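Local coordinates for DUF4875 domain-containing protein (Desulfovibrio piger, PDB 4LG3) that is of unknown function but carries the DUF4875 domain, a family grouped with the CamS-like proteins, at residues E35-K38 with Y42-R45; K90-T95 with V172-F177; E127-C132 with K158-P163. One frame throughout, in Å; residues are numbered along the deposited sequence.

How the interactions relate
With its function unknown, the protein offers three contacts that tie parts of its fold together. Interaction 1 lies in a surface hairpin and interaction 2 at another part of the same mixed sheet, their centres about 22 Å apart. Interaction 3 joins helix 125-137 to the C-terminal end of helix 149-160 and the loop after it, with its centre about 21 Å from those of both others. Helix 125-137 links them: the NE2 of Gln131 in interaction 3 lies 2.9 Å from the OG1 of Thr91 in interaction 2, a probable hydrogen bond, while the CD1 of Leu128 packs 3.8 Å from the O of Arg45 in interaction 1. A sulfate ion, probably from the crystallisation liquor, is bound at interaction 1.

Interaction 1 (E35-K38 with Y42-R45). With SO4 (sulfate ion), chain E.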
loop_
_atom_site.group_PDB
_atom_site.type_symbol
_atom_site.label_atom_id
_atom_site.label_comp_id
_atom_site.label_asym_id
_atom_site.label_seq_id
_atom_site.Cartn_x
_atom_site.Cartn_y
_atom_site.Cartn_z
ATOM N N GLU A 35 -1.017 -5.838 -13.341
ATOM C CA GLU A 35 -0.703 -6.945 -14.256
ATOM C C GLU A 35 -1.334 -6.673 -15.602
ATOM O O GLU A 35 -2.227 -5.841 -15.686
ATOM C CB GLU A 35 -1.160 -8.305 -13.686
ATOM C CG GLU A 35 -2.664 -8.471 -13.580
ATOM C CD GLU A 35 -3.097 -9.778 -12.959
ATOM O OE1 GLU A 35 -2.555 -10.835 -13.350
ATOM O OE2 GLU A 35 -3.985 -9.746 -12.079
ATOM N N GLN A 36 -0.909 -7.395 -16.642
ATOM C CA GLN A 36 -1.527 -7.328 -17.980
ATOM C C GLN A 36 -2.665 -8.312 -18.089
ATOM O O GLN A 36 -2.497 -9.472 -17.683
ATOM C CB GLN A 36 -0.534 -7.682 -19.082
ATOM C CG GLN A 36 0.644 -6.776 -19.214
ATOM C CD GLN A 36 1.336 -7.054 -20.519
ATOM O OE1 GLN A 36 0.867 -6.655 -21.593
ATOM N NE2 GLN A 36 2.448 -7.774 -20.461
ATOM N N ASP A 37 -3.809 -7.880 -18.668
ATOM C CA ASP A 37 -4.938 -8.775 -18.940
ATOM C C ASP A 37 -4.728 -9.410 -20.333
ATOM O O ASP A 37 -3.777 -9.035 -21.037
ATOM C CB ASP A 37 -6.315 -8.065 -18.804
ATOM C CG ASP A 37 -6.651 -6.924 -19.751
ATOM O OD1 ASP A 37 -6.086 -6.883 -20.877
ATOM O OD2 ASP A 37 -7.529 -6.109 -19.400
ATOM N N LYS A 38 -5.615 -10.343 -20.734
ATOM C CA LYS A 38 -5.560 -11.058 -22.020
ATOM C C LYS A 38 -5.474 -10.111 -23.245
ATOM O O LYS A 38 -4.818 -10.455 -24.232
ATOM C CB LYS A 38 -6.761 -12.006 -22.162
ATOM C CG LYS A 38 -6.391 -13.447 -21.822
ATOM C CD LYS A 38 -7.503 -14.218 -21.111
ATOM C CE LYS A 38 -7.025 -15.528 -20.503
ATOM N NZ LYS A 38 -6.899 -16.629 -21.506
ATOM N N TYR A 42 -3.263 -3.023 -18.722
ATOM C CA TYR A 42 -2.834 -3.140 -17.333
ATOM C C TYR A 42 -4.004 -2.857 -16.419
ATOM O O TYR A 42 -4.809 -1.948 -16.666
ATOM C CB TYR A 42 -1.624 -2.269 -17.023
ATOM C CG TYR A 42 -0.344 -2.846 -17.596
ATOM C CD1 TYR A 42 -0.072 -2.777 -18.967
ATOM C CD2 TYR A 42 0.611 -3.442 -16.768
ATOM C CE1 TYR A 42 1.119 -3.285 -19.496
ATOM C CE2 TYR A 42 1.803 -3.961 -17.290
ATOM C CZ TYR A 42 2.049 -3.880 -18.653
ATOM O OH TYR A 42 3.193 -4.439 -19.151
ATOM N N ILE A 43 -4.167 -3.734 -15.438
ATOM C CA ILE A 43 -5.239 -3.686 -14.456
ATOM C C ILE A 43 -4.647 -3.840 -13.073
ATOM O O ILE A 43 -3.515 -4.319 -12.938
ATOM C CB ILE A 43 -6.306 -4.798 -14.737
ATOM C CG1 ILE A 43 -5.673 -6.214 -14.713
ATOM C CG2 ILE A 43 -7.099 -4.528 -16.039
ATOM C CD1 ILE A 43 -6.603 -7.348 -14.601
ATOM N N ALA A 44 -5.424 -3.492 -12.047
ATOM C CA ALA A 44 -5.045 -3.756 -10.663
ATOM C C ALA A 44 -4.878 -5.264 -10.514
ATOM O O ALA A 44 -5.698 -6.008 -11.052
ATOM C CB ALA A 44 -6.122 -3.242 -9.729
ATOM N N ARG A 45 -3.777 -5.718 -9.907
ATOM C CA ARG A 45 -3.468 -7.138 -9.754
ATOM C C ARG A 45 -4.620 -7.857 -9.027
ATOM O O ARG A 45 -4.990 -7.484 -7.915
ATOM C CB ARG A 45 -2.133 -7.326 -9.022
ATOM C CG ARG A 45 -1.714 -8.775 -8.994
ATOM C CD ARG A 45 -0.241 -8.895 -8.969
ATOM N NE ARG A 45 0.166 -10.291 -8.901
ATOM C CZ ARG A 45 1.430 -10.678 -8.797
ATOM N NH1 ARG A 45 2.409 -9.776 -8.762
ATOM N NH2 ARG A 45 1.729 -11.968 -8.712
HETATM S S SO4 E . -5.423 -12.727 -18.114
HETATM O O1 SO4 E . -4.451 -12.793 -19.210
HETATM O O2 SO4 E . -6.671 -12.080 -18.556
HETATM O O3 SO4 E . -5.735 -14.087 -17.657
HETATM O O4 SO4 E . -4.810 -11.955 -17.028
#
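The carbonyl oxygen of Glu35 is approached by two neighbouring residues of the returning strand. It accepts the N-H of Ile43 in a nearly straight bond (Ile43 N to Glu35 O 2.9 Å, 166° at the hydrogen), and the CA of Tyr42 comes to 3.2 Å from the same Glu35 O in a CA-H...O contact. A second backbone bond, from Glu35 N to Ile43 O at 3.0 Å, completes the antiparallel hydrogen-bonded pair. Gln36 and Tyr42 form the adjoining non-hydrogen-bonded pair, and on their face of the hairpin the two side chains run alongside each other in the same direction. The CG of Gln36 sits over one face of the Tyr42 ring, 3.6 Å from its centroid, as a CH-pi contact; beyond it the amide lies almost parallel to the ring, the two planes differing by 6°. On the face of Glu35 and Ile43, Glu35 turns its CG between its own N and carbonyl carbon (chi1 67°), which carries OE2 to 3.5 Å from the CA of Arg45. There OE2 accepts a hydrogen bond from Arg46 N, so the carboxylate ties down the chain leaving the strand. Asp37, whose OD2 also rests near the CG2 of Ile43, accepts Asn41 N on OD1, a bond that spans the short loop. A sulfate ion takes the N-H of Lys38 (Lys38 N to sulfate O2 3.0 Å) and a second bond from the side chain of Arg46. The arrangement is that of a beta hairpin, strand 26-36 returning as strand 42-44 through a short loop.

Interaction 2 (K90-T95 with V172-F177); sequences KTVLAT and VFPEPF
Phe177 reaches Thr95 with the far part of its ring. Its CB stands 6.8 Å from the Thr95 O and touches nothing in 90-95; with CG placed between the backbone N and the carbonyl carbon (chi1 75°), the ring continues toward that strand. Along the ring, CD2 is still 4.4 Å from the Thr95 O, CE2 closes to 3.6 Å from the same oxygen, and CZ recedes again to 4.3 Å from it. The approach is oblique to the ring. The buried side chain also touches Lys53, Ala57 and Ile61 of helix 53-71 and Leu116 and Ala118 of strand 113-118. Three residues earlier the same pairing of carbon with carbonyl recurs: the CG of Pro174 lies 3.6 Å from the O of Val92, and the CG1 of Val92 makes a looser apolar contact, 4.3 Å from that proline CG. Pro174 also leans on Gln117. Strand 113-118 pairs with both strand 92-98 and strand 175-176, and thus lies between the two in the sheet order. Within strand 92-98, Leu93 and Ala94 both face Leu80 in a classic beta bulge. No hydrogen bond joins 90-95 to 172-177. Their contact rests on dispersion and on C-H groups set near carbonyl oxygens, a weakly directional chemistry, which suggests that their relative placement depends more on the hydrogen-bonded strand they share.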
loop_
_atom_site.group_PDB
_atom_site.type_symbol
_atom_site.label_atom_id
_atom_site.label_comp_id
_atom_site.label_asym_id
_atom_site.label_seq_id
_atom_site.Cartn_x
_atom_site.Cartn_y
_atom_site.Cartn_z
ATOM N N LYS A 90 -9.237 -0.294 0.870
ATOM C CA LYS A 90 -7.897 -0.831 0.600
ATOM C C LYS A 90 -7.088 -0.751 1.861
ATOM O O LYS A 90 -7.510 -0.071 2.805
ATOM C CB LYS A 90 -7.190 -0.033 -0.541
ATOM C CG LYS A 90 -6.845 1.391 -0.123
ATOM C CD LYS A 90 -6.531 2.354 -1.247
ATOM C CE LYS A 90 -6.172 3.687 -0.633
ATOM N NZ LYS A 90 -6.053 4.727 -1.652
ATOM N N THR A 91 -5.921 -1.444 1.881
ATOM C CA THR A 91 -4.994 -1.453 3.018
ATOM C C THR A 91 -3.561 -1.369 2.518
ATOM O O THR A 91 -3.305 -1.573 1.350
ATOM C CB THR A 91 -5.183 -2.699 3.930
ATOM O OG1 THR A 91 -4.974 -3.898 3.182
ATOM C CG2 THR A 91 -6.509 -2.714 4.666
ATOM N N VAL A 92 -2.637 -1.102 3.424
ATOM C CA VAL A 92 -1.199 -0.989 3.196
ATOM C C VAL A 92 -0.583 -2.374 3.145
ATOM O O VAL A 92 -0.717 -3.140 4.097
ATOM C CB VAL A 92 -0.531 -0.128 4.314
ATOM C CG1 VAL A 92 0.980 -0.046 4.143
ATOM C CG2 VAL A 92 -1.141 1.254 4.351
ATOM N N LEU A 93 0.122 -2.662 2.044
ATOM C CA LEU A 93 0.882 -3.890 1.846
ATOM C C LEU A 93 2.382 -3.679 2.162
ATOM O O LEU A 93 3.055 -4.615 2.574
ATOM C CB LEU A 93 0.722 -4.406 0.410
ATOM C CG LEU A 93 -0.653 -4.907 -0.027
ATOM C CD1 LEU A 93 -0.562 -5.565 -1.385
ATOM C CD2 LEU A 93 -1.287 -5.873 1.019
ATOM N N ALA A 94 2.899 -2.454 1.977
ATOM C CA ALA A 94 4.308 -2.143 2.192
ATOM C C ALA A 94 4.536 -0.658 2.192
ATOM O O ALA A 94 3.800 0.075 1.524
ATOM C CB ALA A 94 5.171 -2.787 1.080
ATOM N N THR A 95 5.605 -0.216 2.883
ATOM C CA THR A 95 6.051 1.181 2.964
ATOM C C THR A 95 7.567 1.259 3.001
ATOM O O THR A 95 8.220 0.345 3.509
ATOM C CB THR A 95 5.500 1.935 4.224
ATOM O OG1 THR A 95 6.032 1.356 5.418
ATOM C CG2 THR A 95 4.006 2.011 4.293
ATOM N N VAL A 172 -4.519 -8.904 6.946
ATOM C CA VAL A 172 -3.080 -9.081 7.173
ATOM C C VAL A 172 -2.460 -7.709 7.412
ATOM O O VAL A 172 -2.376 -6.895 6.485
ATOM C CB VAL A 172 -2.383 -9.810 5.961
ATOM C CG1 VAL A 172 -0.878 -9.752 6.073
ATOM C CG2 VAL A 172 -2.828 -11.263 5.816
ATOM N N PHE A 173 -1.958 -7.497 8.621
ATOM C CA PHE A 173 -1.281 -6.282 9.057
ATOM C C PHE A 173 0.198 -6.253 8.596
ATOM O O PHE A 173 0.859 -7.303 8.501
ATOM C CB PHE A 173 -1.362 -6.139 10.609
ATOM C CG PHE A 173 -2.684 -5.583 11.091
ATOM C CD1 PHE A 173 -3.101 -4.299 10.722
ATOM C CD2 PHE A 173 -3.521 -6.340 11.906
ATOM C CE1 PHE A 173 -4.332 -3.791 11.159
ATOM C CE2 PHE A 173 -4.761 -5.836 12.327
ATOM C CZ PHE A 173 -5.161 -4.562 11.947
ATOM N N PRO A 174 0.757 -5.046 8.380
ATOM C CA PRO A 174 2.169 -4.965 7.969
ATOM C C PRO A 174 3.095 -5.316 9.116
ATOM O O PRO A 174 2.700 -5.280 10.269
ATOM C CB PRO A 174 2.329 -3.489 7.533
ATOM C CG PRO A 174 0.907 -2.971 7.359
ATOM C CD PRO A 174 0.146 -3.702 8.422
ATOM N N GLU A 175 4.308 -5.700 8.779
ATOM C CA GLU A 175 5.383 -5.996 9.728
ATOM C C GLU A 175 6.579 -5.158 9.349
ATOM O O GLU A 175 6.711 -4.878 8.154
ATOM C CB GLU A 175 5.824 -7.483 9.651
ATOM C CG GLU A 175 4.780 -8.557 9.838
ATOM C CD GLU A 175 5.377 -9.943 9.688
ATOM O OE1 GLU A 175 6.431 -10.068 9.023
ATOM O OE2 GLU A 175 4.821 -10.895 10.282
ATOM N N PRO A 176 7.558 -4.880 10.248
ATOM C CA PRO A 176 8.792 -4.232 9.766
ATOM C C PRO A 176 9.537 -5.173 8.806
ATOM O O PRO A 176 9.229 -6.364 8.754
ATOM C CB PRO A 176 9.596 -3.973 11.049
ATOM C CG PRO A 176 8.645 -4.206 12.178
ATOM C CD PRO A 176 7.627 -5.169 11.699
ATOM N N PHE A 177 10.458 -4.653 8.009
ATOM C CA PHE A 177 11.276 -5.505 7.135
ATOM C C PHE A 177 12.723 -5.067 7.331
ATOM O O PHE A 177 12.956 -3.905 7.713
ATOM C CB PHE A 177 10.820 -5.565 5.666
ATOM C CG PHE A 177 11.088 -4.384 4.760
ATOM C CD1 PHE A 177 12.377 -4.127 4.281
ATOM C CD2 PHE A 177 10.036 -3.621 4.265
ATOM C CE1 PHE A 177 12.616 -3.079 3.403
ATOM C CE2 PHE A 177 10.273 -2.561 3.389
ATOM C CZ PHE A 177 11.565 -2.302 2.958
#

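Interaction 3 (E127-C132 with K158-P163); sequences ELKIQC and KKLKIP
Ile130 supplies the close side of this contact between helix 125-137 and the C-terminal end of helix 149-160 with the loop after it, meeting two different side chains with successive atoms of one branch. Its CG1 packs 3.7 Å from the CD1 of Leu160, the chains crossing at a slant, and its CD1 goes on to meet the CD1 of Ile162 tip to tip at 3.8 Å. Ile130 is buried, and its CG1 lies anti to the carbonyl carbon (chi1 -69°), which sends the longer branch toward Leu160 and Ile162. The second isoleucine can arrive beside Leu160 because helix 149-160 has just ended: Lys161 leaves helical geometry with a positive phi of 56°, and the chain turns so that Ile162 faces the same partner. Toward solvent the packing thins. Lys129 offers its aliphatic stem, with CG at 4.1 Å from the CD2 of Leu160, and the chain bends about its CB-CG and CG-CD bonds; its NZ stops 5.6 Å from the NZ of Lys159. These like charges do not touch, and any repulsion is probably softened by water, since both lysines are exposed. Leu160 also touches Leu133 of helix 125-137, and Ile162 touches Gln126 and Val167. Away from this interface Gln131 is hydrogen-bonded to the side chain of Ser82 and the carbonyl of Leu169, and Leu128 packs on Ser82. Helix 125-137 thus contacts both the loop after strand 75-81 and the end of helix 149-160.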
loop_
_atom_site.group_PDB
_atom_site.type_symbol
_atom_site.label_atom_id
_atom_site.label_comp_id
_atom_site.label_asym_id
_atom_site.label_seq_id
_atom_site.Cartn_x
_atom_site.Cartn_y
_atom_site.Cartn_z
ATOM N N GLU A 127 -10.326 -11.572 -0.691
ATOM C CA GLU A 127 -9.941 -10.569 0.314
ATOM C C GLU A 127 -10.047 -9.153 -0.275
ATOM O O GLU A 127 -10.546 -8.243 0.386
ATOM C CB GLU A 127 -8.531 -10.842 0.836
ATOM C CG GLU A 127 -8.479 -11.939 1.896
ATOM C CD GLU A 127 -7.098 -12.481 2.230
ATOM O OE1 GLU A 127 -6.166 -12.336 1.408
ATOM O OE2 GLU A 127 -6.968 -13.122 3.293
ATOM N N LEU A 128 -9.637 -9.000 -1.528
ATOM C CA LEU A 128 -9.674 -7.740 -2.266
ATOM C C LEU A 128 -11.103 -7.310 -2.583
ATOM O O LEU A 128 -11.416 -6.122 -2.490
ATOM C CB LEU A 128 -8.842 -7.860 -3.554
ATOM C CG LEU A 128 -7.312 -7.925 -3.378
ATOM C CD1 LEU A 128 -6.654 -8.340 -4.664
ATOM C CD2 LEU A 128 -6.748 -6.614 -2.884
ATOM N N LYS A 129 -11.976 -8.272 -2.906
ATOM C CA LYS A 129 -13.394 -8.039 -3.164
ATOM C C LYS A 129 -14.079 -7.594 -1.867
ATOM O O LYS A 129 -14.897 -6.673 -1.913
ATOM C CB LYS A 129 -14.070 -9.311 -3.748
ATOM C CG LYS A 129 -15.558 -9.166 -4.110
ATOM C CD LYS A 129 -15.781 -8.507 -5.477
ATOM C CE LYS A 129 -16.969 -7.564 -5.492
ATOM N NZ LYS A 129 -16.887 -6.586 -6.615
ATOM N N ILE A 130 -13.733 -8.215 -0.718
ATOM C CA ILE A 130 -14.332 -7.879 0.582
ATOM C C ILE A 130 -14.000 -6.409 0.909
ATOM O O ILE A 130 -14.899 -5.660 1.334
ATOM C CB ILE A 130 -13.892 -8.868 1.715
ATOM C CG1 ILE A 130 -14.491 -10.266 1.505
ATOM C CG2 ILE A 130 -14.268 -8.349 3.107
ATOM C CD1 ILE A 130 -13.892 -11.366 2.401
ATOM N N GLN A 131 -12.721 -6.000 0.666
ATOM C CA GLN A 131 -12.192 -4.629 0.864
ATOM C C GLN A 131 -12.933 -3.614 0.022
ATOM O O GLN A 131 -13.261 -2.535 0.505
ATOM C CB GLN A 131 -10.708 -4.554 0.493
ATOM C CG GLN A 131 -9.804 -5.209 1.502
ATOM C CD GLN A 131 -8.389 -4.806 1.259
ATOM O OE1 GLN A 131 -7.964 -4.575 0.121
ATOM N NE2 GLN A 131 -7.630 -4.718 2.323
ATOM N N CYS A 132 -13.194 -3.979 -1.232
ATOM C CA CYS A 132 -13.928 -3.164 -2.190
ATOM C C CYS A 132 -15.391 -2.966 -1.718
ATOM O O CYS A 132 -15.876 -1.826 -1.717
ATOM C CB CYS A 132 -13.862 -3.787 -3.581
ATOM S SG CYS A 132 -14.701 -2.816 -4.859
ATOM N N LYS A 158 -23.650 -12.117 3.452
ATOM C CA LYS A 158 -24.894 -12.478 2.770
ATOM C C LYS A 158 -24.775 -12.306 1.258
ATOM O O LYS A 158 -25.336 -13.097 0.506
ATOM C CB LYS A 158 -26.068 -11.636 3.295
ATOM C CG LYS A 158 -27.431 -12.272 3.019
ATOM C CD LYS A 158 -28.536 -11.637 3.829
ATOM C CE LYS A 158 -29.663 -12.611 4.081
ATOM N NZ LYS A 158 -30.604 -12.136 5.135
ATOM N N LYS A 159 -24.047 -11.278 0.822
ATOM C CA LYS A 159 -23.843 -10.972 -0.586
ATOM C C LYS A 159 -22.888 -11.986 -1.255
ATOM O O LYS A 159 -23.152 -12.440 -2.368
ATOM C CB LYS A 159 -23.288 -9.541 -0.728
ATOM C CG LYS A 159 -23.683 -8.859 -2.028
ATOM C CD LYS A 159 -22.618 -7.902 -2.535
ATOM C CE LYS A 159 -23.144 -7.072 -3.682
ATOM N NZ LYS A 159 -22.104 -6.830 -4.719
ATOM N N LEU A 160 -21.785 -12.326 -0.583
ATOM C CA LEU A 160 -20.763 -13.224 -1.119
ATOM C C LEU A 160 -21.004 -14.681 -0.746
ATOM O O LEU A 160 -20.277 -15.558 -1.220
ATOM C CB LEU A 160 -19.361 -12.789 -0.646
ATOM C CG LEU A 160 -18.889 -11.407 -1.070
ATOM C CD1 LEU A 160 -17.576 -11.070 -0.418
ATOM C CD2 LEU A 160 -18.776 -11.291 -2.581
ATOM N N LYS A 161 -22.024 -14.937 0.089
ATOM C CA LYS A 161 -22.428 -16.268 0.546
ATOM C C LYS A 161 -21.224 -16.984 1.219
ATOM O O LYS A 161 -20.913 -18.146 0.935
ATOM C CB LYS A 161 -23.062 -17.087 -0.609
ATOM C CG LYS A 161 -24.252 -16.372 -1.259
ATOM C CD LYS A 161 -24.684 -16.978 -2.583
ATOM C CE LYS A 161 -25.828 -16.213 -3.208
ATOM N NZ LYS A 161 -25.382 -14.938 -3.839
ATOM N N ILE A 162 -20.552 -16.249 2.121
ATOM C CA ILE A 162 -19.388 -16.688 2.906
ATOM C C ILE A 162 -19.645 -16.397 4.411
ATOM O O ILE A 162 -20.515 -15.572 4.700
ATOM C CB ILE A 162 -18.068 -16.009 2.404
ATOM C CG1 ILE A 162 -18.107 -14.471 2.539
ATOM C CG2 ILE A 162 -17.691 -16.458 0.982
ATOM C CD1 ILE A 162 -16.733 -13.813 2.677
ATOM N N PRO A 163 -18.924 -17.015 5.390
ATOM C CA PRO A 163 -19.173 -16.654 6.805
ATOM C C PRO A 163 -18.637 -15.254 7.135
ATOM O O PRO A 163 -17.609 -14.849 6.591
ATOM C CB PRO A 163 -18.441 -17.742 7.593
ATOM C CG PRO A 163 -17.377 -18.234 6.677
ATOM C CD PRO A 163 -17.859 -18.039 5.267
#